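Local coordinates for uncharacterized protein (Helicobacter pylori, PDB 4O5J) that probably serves as an outer-membrane adhesin that attaches the bacterium to its host by recognising sialic acid-containing carbohydrates, at residues 100-103 with 107-110; 214-219 with 240-245; 222-227 with 315-320; 325-328 with 332-335. One frame throughout, in Å; residues are numbered along the deposited sequence.

Interaction 1 of 4, residues 100-103 with 107-110; sequences LYAG and TFFV
Phe108 and Thr107 close on the carbonyl of Tyr101, where helix 82-101 runs out and the chain turns back through a short loop. The side chain of Phe108 leaves CB toward the helix end, with CG placed between its own backbone N and carbonyl carbon (chi1 50°), a torsion that turns the ring in toward Tyr101. Going outward along the side of the ring nearer Tyr101, CD2 passes 3.7 Å from Tyr101 O. CE2, the next atom, makes the main contact: it stands over the centre of the Tyr101 ring, 3.5 Å from Tyr101 CE2. At the tip, CZ reaches Ala102 CB at 4.1 Å. The two rings are neither stacked nor edge-to-face, since their planes meet at 48°, and the phenylalanine thus presses one corner into the tyrosine face. Its flat hydrocarbon ring suits this, as it can touch an aromatic face, a methyl and a carbonyl together. Outside the pair, Met144 and Tyr149 pack against Phe108, and Met152 against Tyr101.

Thr107 supplies the polar half. Its OG1 donates to Tyr101 O over 2.8 Å, approaching in the carbonyl plane, along a lone pair, while Thr107 N donates to the same oxygen over 2.9 Å, tilted from that plane. Threonine fits because one residue brings both a backbone N-H and a hydroxyl to the carbonyl; its CG2 packs 3.4 Å from Leu100 O. A buried carbonyl at a helix C terminus, where intrahelical N-H donors run out, is therefore gripped by two donors of one residue, which pins the loop's return to the helix end.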
loop_
_atom_site.group_PDB
_atom_site.type_symbol
_atom_site.label_atom_id
_atom_site.label_comp_id
_atom_site.label_asym_id
_atom_site.label_seq_id
_atom_site.Cartn_x
_atom_site.Cartn_y
_atom_site.Cartn_z
ATOM N N LEU A 100 -6.728 11.408 16.320
ATOM C CA LEU A 100 -6.970 12.833 16.033
ATOM C C LEU A 100 -8.451 13.145 16.116
ATOM O O LEU A 100 -8.878 14.107 16.785
ATOM C CB LEU A 100 -6.481 13.212 14.625
ATOM C CG LEU A 100 -5.002 13.287 14.389
ATOM C CD1 LEU A 100 -4.749 13.579 12.890
ATOM C CD2 LEU A 100 -4.354 14.359 15.314
ATOM N N TYR A 101 -9.220 12.363 15.348
ATOM C CA TYR A 101 -10.668 12.526 15.207
ATOM C C TYR A 101 -11.409 12.402 16.562
ATOM O O TYR A 101 -12.307 13.225 16.904
ATOM C CB TYR A 101 -11.097 11.459 14.246
ATOM C CG TYR A 101 -12.578 11.240 14.024
ATOM C CD1 TYR A 101 -13.329 12.122 13.280
ATOM C CD2 TYR A 101 -13.215 10.040 14.472
ATOM C CE1 TYR A 101 -14.669 11.894 12.990
ATOM C CE2 TYR A 101 -14.554 9.794 14.183
ATOM C CZ TYR A 101 -15.268 10.719 13.452
ATOM O OH TYR A 101 -16.607 10.468 13.147
ATOM N N ALA A 102 -11.022 11.386 17.338
ATOM C CA ALA A 102 -11.694 11.070 18.590
ATOM C C ALA A 102 -10.648 11.042 19.700
ATOM O O ALA A 102 -10.362 12.086 20.315
ATOM C CB ALA A 102 -12.418 9.711 18.485
ATOM N N GLY A 103 -10.107 9.856 20.018
ATOM C CA GLY A 103 -8.990 9.791 20.941
ATOM C C GLY A 103 -9.376 10.277 22.324
ATOM O O GLY A 103 -10.462 9.941 22.826
ATOM N N THR A 107 -13.200 15.630 18.219
ATOM C CA THR A 107 -13.445 16.782 17.359
ATOM C C THR A 107 -14.946 16.878 17.085
ATOM O O THR A 107 -15.391 17.608 16.184
ATOM C CB THR A 107 -12.674 16.632 16.042
ATOM O OG1 THR A 107 -13.155 15.466 15.365
ATOM C CG2 THR A 107 -11.175 16.500 16.301
ATOM N N PHE A 108 -15.751 16.159 17.884
ATOM C CA PHE A 108 -17.223 16.224 17.763
ATOM C C PHE A 108 -17.831 16.012 19.147
ATOM O O PHE A 108 -17.148 15.571 20.086
ATOM C CB PHE A 108 -17.708 15.146 16.780
ATOM C CG PHE A 108 -17.161 13.769 17.080
ATOM C CD1 PHE A 108 -17.839 12.902 17.990
ATOM C CD2 PHE A 108 -15.986 13.326 16.482
ATOM C CE1 PHE A 108 -17.328 11.615 18.271
ATOM C CE2 PHE A 108 -15.485 12.033 16.744
ATOM C CZ PHE A 108 -16.144 11.178 17.665
ATOM N N PHE A 109 -19.123 16.320 19.278
ATOM C CA PHE A 109 -19.838 16.198 20.532
ATOM C C PHE A 109 -20.728 14.924 20.521
ATOM O O PHE A 109 -21.538 14.721 19.601
ATOM C CB PHE A 109 -20.735 17.403 20.734
ATOM C CG PHE A 109 -21.576 17.344 21.977
ATOM C CD1 PHE A 109 -21.013 17.556 23.240
ATOM C CD2 PHE A 109 -22.959 17.057 21.876
ATOM C CE1 PHE A 109 -21.808 17.481 24.397
ATOM C CE2 PHE A 109 -23.753 17.011 23.019
ATOM C CZ PHE A 109 -23.183 17.245 24.292
ATOM N N VAL A 110 -20.542 14.051 21.506
ATOM C CA VAL A 110 -21.353 12.824 21.589
ATOM C C VAL A 110 -22.486 13.080 22.560
ATOM O O VAL A 110 -22.258 13.313 23.738
ATOM C CB VAL A 110 -20.559 11.621 22.058
ATOM C CG1 VAL A 110 -21.497 10.391 22.302
ATOM C CG2 VAL A 110 -19.470 11.274 21.072
#

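Interaction 2 of 4, residues 214-219 with 240-245; sequences MMWKNI and YAVFNN
Trp216 and Tyr240 are brought together by similar first torsions: in each, CG lies beside the backbone N and anti to the carbonyl carbon (chi1 -73° and -64°), and the two side chains run antiparallel past one another. Trp216 NE1 comes down over the centre of the Tyr240 ring, 3.2 Å from Tyr240 CZ, with Trp216 CD1 3.4 Å from that same atom. The five-membered ring and the phenol ring have centroids 4.2 Å apart, but their planes are inclined at 43°, an oblique meeting rather than a stack. The pyrrole side of the indole meets the aromatic face, and the wide benzo ring runs on to Val242, whose CG1 sits near the indole plane 4.2 Å from Trp216 CH2.

Met214 adds flexible bulk. Its CG lies 4.2 Å from Tyr240 CE2, and its SD makes an oblique Met-aromatic contact, 5.1 Å from the centroid of the Tyr240 ring. The terminal CE bends over the indole on the side away from Tyr240, so the tryptophan is held between methionine and tyrosine. The phenol oxygen is not left bare in this apolar setting, because Tyr240 OH is hydrogen-bonded to Ser233 OG.

Tyr240 is the N-cap residue of helix 241-268, and Met214 lies on strand 214-215, which pairs antiparallel with strand 234-235. The contact packs strand 214-215 and the 3-10 segment after it against the helix start, while helix 313-320 adjoins both sides through Tyr318, edge-to-face with Trp216, and Leu319, against Val242.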
loop_
_atom_site.group_PDB
_atom_site.type_symbol
_atom_site.label_atom_id
_atom_site.label_comp_id
_atom_site.label_asym_id
_atom_site.label_seq_id
_atom_site.Cartn_x
_atom_site.Cartn_y
_atom_site.Cartn_z
ATOM N N MET A 214 -15.876 16.969 11.677
ATOM C CA MET A 214 -14.856 17.069 12.701
ATOM C C MET A 214 -14.357 18.505 12.862
ATOM O O MET A 214 -14.039 19.204 11.859
ATOM C CB MET A 214 -13.694 16.064 12.438
ATOM C CG MET A 214 -12.984 16.237 11.133
ATOM S SD MET A 214 -11.688 14.982 10.863
ATOM C CE MET A 214 -10.479 15.377 12.147
ATOM N N MET A 215 -14.264 18.966 14.109
ATOM C CA MET A 215 -13.802 20.316 14.409
ATOM C C MET A 215 -12.291 20.275 14.705
ATOM O O MET A 215 -11.882 19.983 15.854
ATOM C CB MET A 215 -14.565 20.853 15.616
ATOM C CG MET A 215 -16.065 20.952 15.366
ATOM S SD MET A 215 -17.033 21.512 16.821
ATOM C CE MET A 215 -16.907 20.070 17.914
ATOM N N TRP A 216 -11.462 20.526 13.705
ATOM C CA TRP A 216 -10.001 20.477 13.895
ATOM C C TRP A 216 -9.498 21.444 14.946
ATOM O O TRP A 216 -8.458 21.211 15.539
ATOM C CB TRP A 216 -9.243 20.693 12.597
ATOM C CG TRP A 216 -9.299 19.520 11.672
ATOM C CD1 TRP A 216 -10.363 19.120 10.897
ATOM C CD2 TRP A 216 -8.202 18.607 11.358
ATOM N NE1 TRP A 216 -10.019 17.986 10.148
ATOM C CE2 TRP A 216 -8.708 17.654 10.398
ATOM C CE3 TRP A 216 -6.866 18.502 11.774
ATOM C CZ2 TRP A 216 -7.911 16.649 9.874
ATOM C CZ3 TRP A 216 -6.074 17.501 11.268
ATOM C CH2 TRP A 216 -6.569 16.572 10.333
ATOM N N LYS A 217 -10.233 22.542 15.198
ATOM C CA LYS A 217 -9.825 23.481 16.224
ATOM C C LYS A 217 -9.823 22.822 17.615
ATOM O O LYS A 217 -9.094 23.289 18.522
ATOM C CB LYS A 217 -10.738 24.712 16.220
ATOM C CG LYS A 217 -10.291 25.810 17.147
ATOM C CD LYS A 217 -8.872 26.370 16.714
ATOM C CE LYS A 217 -8.403 27.478 17.684
ATOM N NZ LYS A 217 -7.055 27.981 17.322
ATOM N N ASN A 218 -10.624 21.737 17.803
ATOM C CA ASN A 218 -10.607 21.000 19.081
ATOM C C ASN A 218 -9.250 20.315 19.327
ATOM O O ASN A 218 -8.930 19.967 20.483
ATOM C CB ASN A 218 -11.747 19.949 19.147
ATOM C CG ASN A 218 -13.057 20.553 19.590
ATOM O OD1 ASN A 218 -13.261 21.769 19.529
ATOM N ND2 ASN A 218 -13.987 19.689 20.070
ATOM N N ILE A 219 -8.434 20.126 18.280
ATOM C CA ILE A 219 -7.195 19.421 18.446
ATOM C C ILE A 219 -6.075 20.361 18.915
ATOM O O ILE A 219 -5.727 21.305 18.203
ATOM C CB ILE A 219 -6.763 18.771 17.150
ATOM C CG1 ILE A 219 -7.766 17.687 16.743
ATOM C CG2 ILE A 219 -5.364 18.174 17.323
ATOM C CD1 ILE A 219 -7.686 17.254 15.268
ATOM N N TYR A 240 -11.298 15.742 3.953
ATOM C CA TYR A 240 -9.850 15.853 4.228
ATOM C C TYR A 240 -9.063 14.747 3.582
ATOM O O TYR A 240 -9.434 13.545 3.694
ATOM C CB TYR A 240 -9.603 15.880 5.709
ATOM C CG TYR A 240 -10.199 17.101 6.385
ATOM C CD1 TYR A 240 -9.474 18.306 6.494
ATOM C CD2 TYR A 240 -11.483 17.073 6.907
ATOM C CE1 TYR A 240 -10.024 19.400 7.110
ATOM C CE2 TYR A 240 -12.049 18.178 7.498
ATOM C CZ TYR A 240 -11.318 19.334 7.608
ATOM O OH TYR A 240 -11.900 20.435 8.213
ATOM N N ALA A 241 -7.985 15.113 2.878
ATOM C CA ALA A 241 -7.186 14.156 2.132
ATOM C C ALA A 241 -6.558 13.097 3.056
ATOM O O ALA A 241 -6.345 11.950 2.649
ATOM C CB ALA A 241 -6.085 14.886 1.275
ATOM N N VAL A 242 -6.219 13.486 4.276
ATOM C CA VAL A 242 -5.581 12.550 5.190
ATOM C C VAL A 242 -6.554 11.395 5.439
ATOM O O VAL A 242 -6.154 10.237 5.408
ATOM C CB VAL A 242 -5.145 13.190 6.508
ATOM C CG1 VAL A 242 -6.326 13.714 7.303
ATOM C CG2 VAL A 242 -4.331 12.184 7.330
ATOM N N PHE A 243 -7.833 11.711 5.636
ATOM C CA PHE A 243 -8.844 10.696 5.818
ATOM C C PHE A 243 -9.066 9.872 4.541
ATOM O O PHE A 243 -8.986 8.622 4.572
ATOM C CB PHE A 243 -10.145 11.279 6.279
ATOM C CG PHE A 243 -11.250 10.218 6.458
ATOM C CD1 PHE A 243 -11.297 9.419 7.595
ATOM C CD2 PHE A 243 -12.193 9.988 5.439
ATOM C CE1 PHE A 243 -12.290 8.436 7.721
ATOM C CE2 PHE A 243 -13.151 9.053 5.558
ATOM C CZ PHE A 243 -13.217 8.269 6.707
ATOM N N ASN A 244 -9.359 10.532 3.429
ATOM C CA ASN A 244 -9.638 9.842 2.205
ATOM C C ASN A 244 -8.483 8.948 1.766
ATOM O O ASN A 244 -8.699 7.802 1.364
ATOM C CB ASN A 244 -9.976 10.830 1.103
ATOM C CG ASN A 244 -11.227 11.632 1.421
ATOM O OD1 ASN A 244 -12.099 11.158 2.172
ATOM N ND2 ASN A 244 -11.309 12.842 0.919
ATOM N N ASN A 245 -7.261 9.481 1.801
ATOM C CA ASN A 245 -6.128 8.728 1.329
ATOM C C ASN A 245 -5.919 7.453 2.208
ATOM O O ASN A 245 -5.670 6.379 1.691
ATOM C CB ASN A 245 -4.873 9.571 1.335
ATOM C CG ASN A 245 -4.795 10.479 0.110
ATOM O OD1 ASN A 245 -5.776 10.663 -0.610
ATOM N ND2 ASN A 245 -3.609 11.042 -0.123
#

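Interaction 3 of 4, residues 222-227 with 315-320; sequences SGVSNT and QYKYLE
A 2.7 Å hydrogen bond from Gly223 N to Asn226 OD1 braces the loop that offers Val224 and Ser225 to Tyr318. The bond is bent, with an N-H...O angle of 132°, and the donor is tilted from the amide plane. Gly223 has a positive phi, which glycine adopts easily, and asparagine suits its place because its short side chain can fold back onto the backbone. Val224 to Thr227 form a type I beta turn, closed by a weak backbone bond from Thr227 N to Val224 O; the turn belongs to the loop between strands 214-215 and 234-235 and leans on helix 313-320. Val224 turns CG1 opposite its backbone N (chi1 169°), which lays that methyl over the Tyr318 face, a CH-pi contact 3.9 Å from the ring centroid and off-centre over the ring, 3.6 Å from Tyr318 CE2. Beyond the ring, Tyr318 OH passes Ser225 CA at 3.5 Å and is hydrogen-bonded to Ile231 N, tying the helix to a later part of the same loop. On the other branch, Val224 CG2 touches Lys317 CG at 4.3 Å. The rest of the lysine chain runs off toward Glu320, and its NZ makes a long, weak salt bridge of 3.4 Å to Glu320 OE1.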
loop_
_atom_site.group_PDB
_atom_site.type_symbol
_atom_site.label_atom_id
_atom_site.label_comp_id
_atom_site.label_asym_id
_atom_site.label_seq_id
_atom_site.Cartn_x
_atom_site.Cartn_y
_atom_site.Cartn_z
ATOM N N SER A 222 0.935 20.916 21.116
ATOM C CA SER A 222 1.949 21.949 21.297
ATOM C C SER A 222 2.969 21.935 20.187
ATOM O O SER A 222 3.471 20.900 19.815
ATOM C CB SER A 222 2.680 21.743 22.603
ATOM O OG SER A 222 1.797 22.117 23.622
ATOM N N GLY A 223 3.250 23.103 19.639
ATOM C CA GLY A 223 4.260 23.242 18.601
ATOM C C GLY A 223 3.653 22.916 17.248
ATOM O O GLY A 223 4.325 22.918 16.252
ATOM N N VAL A 224 2.378 22.600 17.209
ATOM C CA VAL A 224 1.743 22.311 15.972
ATOM C C VAL A 224 0.444 23.109 15.806
ATOM O O VAL A 224 0.301 23.846 14.826
ATOM C CB VAL A 224 1.434 20.811 15.875
ATOM C CG1 VAL A 224 0.516 20.531 14.684
ATOM C CG2 VAL A 224 2.746 20.007 15.817
ATOM N N SER A 225 -0.513 22.983 16.738
ATOM C CA SER A 225 -1.786 23.662 16.582
ATOM C C SER A 225 -1.668 25.117 16.982
ATOM O O SER A 225 -2.581 25.927 16.694
ATOM C CB SER A 225 -2.874 22.996 17.433
ATOM O OG SER A 225 -2.477 23.001 18.794
ATOM N N ASN A 226 -0.595 25.489 17.652
ATOM C CA ASN A 226 -0.416 26.889 18.069
ATOM C C ASN A 226 0.629 27.520 17.167
ATOM O O ASN A 226 1.291 28.381 17.562
ATOM C CB ASN A 226 0.025 26.966 19.523
ATOM C CG ASN A 226 1.297 26.169 19.767
ATOM O OD1 ASN A 226 1.688 25.233 19.007
ATOM N ND2 ASN A 226 1.967 26.528 20.828
ATOM N N THR A 227 0.835 27.043 15.959
ATOM C CA THR A 227 1.792 27.723 15.083
ATOM C C THR A 227 1.111 27.941 13.767
ATOM O O THR A 227 -0.033 27.571 13.588
ATOM C CB THR A 227 3.029 26.882 14.862
ATOM O OG1 THR A 227 2.653 25.740 14.108
ATOM C CG2 THR A 227 3.659 26.434 16.158
ATOM N N GLN A 315 -1.388 18.126 7.379
ATOM C CA GLN A 315 -2.253 17.033 7.867
ATOM C C GLN A 315 -1.390 15.851 8.297
ATOM O O GLN A 315 -1.662 15.228 9.320
ATOM C CB GLN A 315 -3.263 16.605 6.811
ATOM C CG GLN A 315 -4.284 17.696 6.547
ATOM C CD GLN A 315 -5.212 17.295 5.418
ATOM O OE1 GLN A 315 -5.293 16.133 5.050
ATOM N NE2 GLN A 315 -5.947 18.273 4.870
ATOM N N TYR A 316 -0.336 15.562 7.554
ATOM C CA TYR A 316 0.545 14.466 7.894
ATOM C C TYR A 316 1.218 14.781 9.230
ATOM O O TYR A 316 1.370 13.881 10.085
ATOM C CB TYR A 316 1.578 14.242 6.780
ATOM C CG TYR A 316 2.470 13.057 7.011
ATOM C CD1 TYR A 316 1.959 11.759 6.902
ATOM C CD2 TYR A 316 3.814 13.180 7.385
ATOM C CE1 TYR A 316 2.733 10.641 7.133
ATOM C CE2 TYR A 316 4.611 12.024 7.625
ATOM C CZ TYR A 316 4.056 10.772 7.490
ATOM O OH TYR A 316 4.806 9.627 7.694
ATOM N N LYS A 317 1.621 16.054 9.417
ATOM C CA LYS A 317 2.283 16.436 10.670
ATOM C C LYS A 317 1.353 16.153 11.861
ATOM O O LYS A 317 1.799 15.681 12.894
ATOM C CB LYS A 317 2.729 17.930 10.637
ATOM C CG LYS A 317 3.371 18.447 11.893
ATOM C CD LYS A 317 4.637 17.680 12.304
ATOM C CE LYS A 317 5.809 17.803 11.313
ATOM N NZ LYS A 317 6.995 16.874 11.538
ATOM N N TYR A 318 0.066 16.480 11.735
ATOM C CA TYR A 318 -0.921 16.220 12.811
ATOM C C TYR A 318 -0.992 14.701 13.075
ATOM O O TYR A 318 -0.930 14.267 14.213
ATOM C CB TYR A 318 -2.302 16.709 12.425
ATOM C CG TYR A 318 -2.618 18.092 12.822
ATOM C CD1 TYR A 318 -3.517 18.352 13.876
ATOM C CD2 TYR A 318 -2.023 19.216 12.180
ATOM C CE1 TYR A 318 -3.839 19.633 14.241
ATOM C CE2 TYR A 318 -2.377 20.522 12.584
ATOM C CZ TYR A 318 -3.253 20.718 13.601
ATOM O OH TYR A 318 -3.584 22.016 14.034
ATOM N N LEU A 319 -1.071 13.920 12.014
ATOM C CA LEU A 319 -1.103 12.469 12.108
ATOM C C LEU A 319 0.147 11.932 12.829
ATOM O O LEU A 319 0.041 11.128 13.755
ATOM C CB LEU A 319 -1.173 11.882 10.707
ATOM C CG LEU A 319 -1.372 10.377 10.570
ATOM C CD1 LEU A 319 -2.750 9.930 11.154
ATOM C CD2 LEU A 319 -1.331 10.035 9.078
ATOM N N GLU A 320 1.337 12.365 12.426
ATOM C CA GLU A 320 2.583 11.910 13.066
ATOM C C GLU A 320 2.622 12.297 14.526
ATOM O O GLU A 320 3.241 11.604 15.328
ATOM C CB GLU A 320 3.783 12.624 12.430
ATOM C CG GLU A 320 4.180 11.981 11.176
ATOM C CD GLU A 320 5.430 12.642 10.645
ATOM O OE1 GLU A 320 5.443 13.921 10.731
ATOM O OE2 GLU A 320 6.349 11.895 10.135
#

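Interaction 4 of 4, residues 325-328 with 332-335; sequences KIPN and TPTN
Thr332 and Pro333 come back against Pro327 at the surface, in the irregular loop that joins helix 313-320 to helix 343-396; the contact between the two segments is apolar. Thr332 comes first. Its side chain crosses the Pro327 ring at about a right angle, with the methyl doing the touching: CG2 lies 3.6 Å from Pro327 CD and 3.8 Å from Pro327 CG. The torsion explains which branch is used, for CG2 is set anti to the carbonyl carbon and beside the backbone N (chi1 48°, measured to OG1). Threonine suits an exposed site, with its methyl on the proline and its hydroxyl on a separate branch.

Pro333 follows, and like Pro327 it has no amide N-H to satisfy, which suits an irregular loop. Both prolines have extended backbone angles, and each disfavours helical angles in the residue before it, Thr332 or Ile326, both of which are extended. Tyr105 packs on Pro327 and Asn104 on Pro333, so the loop lies along the segment that follows helix 82-101. Lys325, at the start of the first segment, anchors it there by hydrogen bonds from NZ to the carbonyls of Ser99 and Tyr105 among others. The two proline rings meet through Pro333 CD, which lies 4.0 Å from Pro327 CG.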
loop_
_atom_site.group_PDB
_atom_site.type_symbol
_atom_site.label_atom_id
_atom_site.label_comp_id
_atom_site.label_asym_id
_atom_site.label_seq_id
_atom_site.Cartn_x
_atom_site.Cartn_y
_atom_site.Cartn_z
ATOM N N LYS A 325 -1.500 14.831 21.348
ATOM C CA LYS A 325 -2.762 15.530 21.539
ATOM C C LYS A 325 -3.130 15.620 23.008
ATOM O O LYS A 325 -3.037 14.628 23.717
ATOM C CB LYS A 325 -3.841 14.852 20.748
ATOM C CG LYS A 325 -5.170 15.547 20.713
ATOM C CD LYS A 325 -6.088 14.738 19.776
ATOM C CE LYS A 325 -7.542 15.110 20.052
ATOM N NZ LYS A 325 -8.482 14.204 19.373
ATOM N N ILE A 326 -3.466 16.809 23.507
ATOM C CA ILE A 326 -3.869 16.934 24.900
ATOM C C ILE A 326 -5.251 17.485 24.995
ATOM O O ILE A 326 -5.646 18.309 24.183
ATOM C CB ILE A 326 -2.927 17.782 25.720
ATOM C CG1 ILE A 326 -2.817 19.174 25.137
ATOM C CG2 ILE A 326 -1.524 17.048 25.857
ATOM C CD1 ILE A 326 -1.423 19.844 25.289
ATOM N N PRO A 327 -6.016 16.993 25.963
ATOM C CA PRO A 327 -7.396 17.464 25.993
ATOM C C PRO A 327 -7.489 18.853 26.544
ATOM O O PRO A 327 -6.649 19.292 27.276
ATOM C CB PRO A 327 -8.129 16.424 26.900
ATOM C CG PRO A 327 -7.075 15.772 27.700
ATOM C CD PRO A 327 -5.754 15.913 26.938
ATOM N N ASN A 328 -8.507 19.552 26.148
ATOM C CA ASN A 328 -8.738 20.882 26.645
ATOM C C ASN A 328 -9.533 20.941 28.019
ATOM O O ASN A 328 -9.676 22.000 28.602
ATOM C CB ASN A 328 -9.442 21.629 25.516
ATOM C CG ASN A 328 -9.505 23.094 25.751
ATOM O OD1 ASN A 328 -10.361 23.583 26.497
ATOM N ND2 ASN A 328 -8.610 23.803 25.129
ATOM N N THR A 332 -5.658 14.224 31.780
ATOM C CA THR A 332 -4.761 14.180 30.581
ATOM C C THR A 332 -4.170 12.741 30.478
ATOM O O THR A 332 -3.276 12.410 31.240
ATOM C CB THR A 332 -3.687 15.367 30.539
ATOM O OG1 THR A 332 -3.006 15.497 31.806
ATOM C CG2 THR A 332 -4.302 16.821 30.125
ATOM N N PRO A 333 -4.710 11.863 29.588
ATOM C CA PRO A 333 -4.346 10.393 29.573
ATOM C C PRO A 333 -2.856 10.090 29.504
ATOM O O PRO A 333 -2.133 10.768 28.781
ATOM C CB PRO A 333 -4.994 9.854 28.288
ATOM C CG PRO A 333 -5.268 11.084 27.495
ATOM C CD PRO A 333 -5.623 12.176 28.488
ATOM N N THR A 334 -2.405 9.075 30.248
ATOM C CA THR A 334 -0.994 8.618 30.196
ATOM C C THR A 334 -0.776 7.463 29.242
ATOM O O THR A 334 0.325 6.931 29.182
ATOM C CB THR A 334 -0.445 8.169 31.579
ATOM O OG1 THR A 334 -0.862 9.107 32.558
ATOM C CG2 THR A 334 1.127 8.058 31.609
ATOM N N ASN A 335 -1.797 7.066 28.491
ATOM C CA ASN A 335 -1.611 5.959 27.535
ATOM C C ASN A 335 -2.055 6.367 26.125
ATOM O O ASN A 335 -2.874 5.669 25.534
ATOM C CB ASN A 335 -2.407 4.728 27.990
ATOM C CG ASN A 335 -3.883 5.062 28.225
ATOM O OD1 ASN A 335 -4.239 6.230 28.506
ATOM N ND2 ASN A 335 -4.751 4.062 28.083
#

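From the N terminus, interaction 1 closes first, drawing the chain after helix 82-101 back onto the helix end. Interactions 2 and 3 open later and cross: 214-219 and 222-227 follow one another, and then 240-245 and 315-320 receive them in the same order, so strand 214-215 and the chain after it are tied to the start of helix 241-268 and to helix 313-320. Gln315 OE1 of interaction 3 accepts from Val242 N of interaction 2. Interaction 4 closes last, a short surface loop before helix 343-396. Direct contacts bind the set: Thr107 O accepts from Met215 N, joining interactions 1 and 2, and Lys325 NZ donates to Leu100 O and Ala102 O, joining interaction 4 to interaction 1.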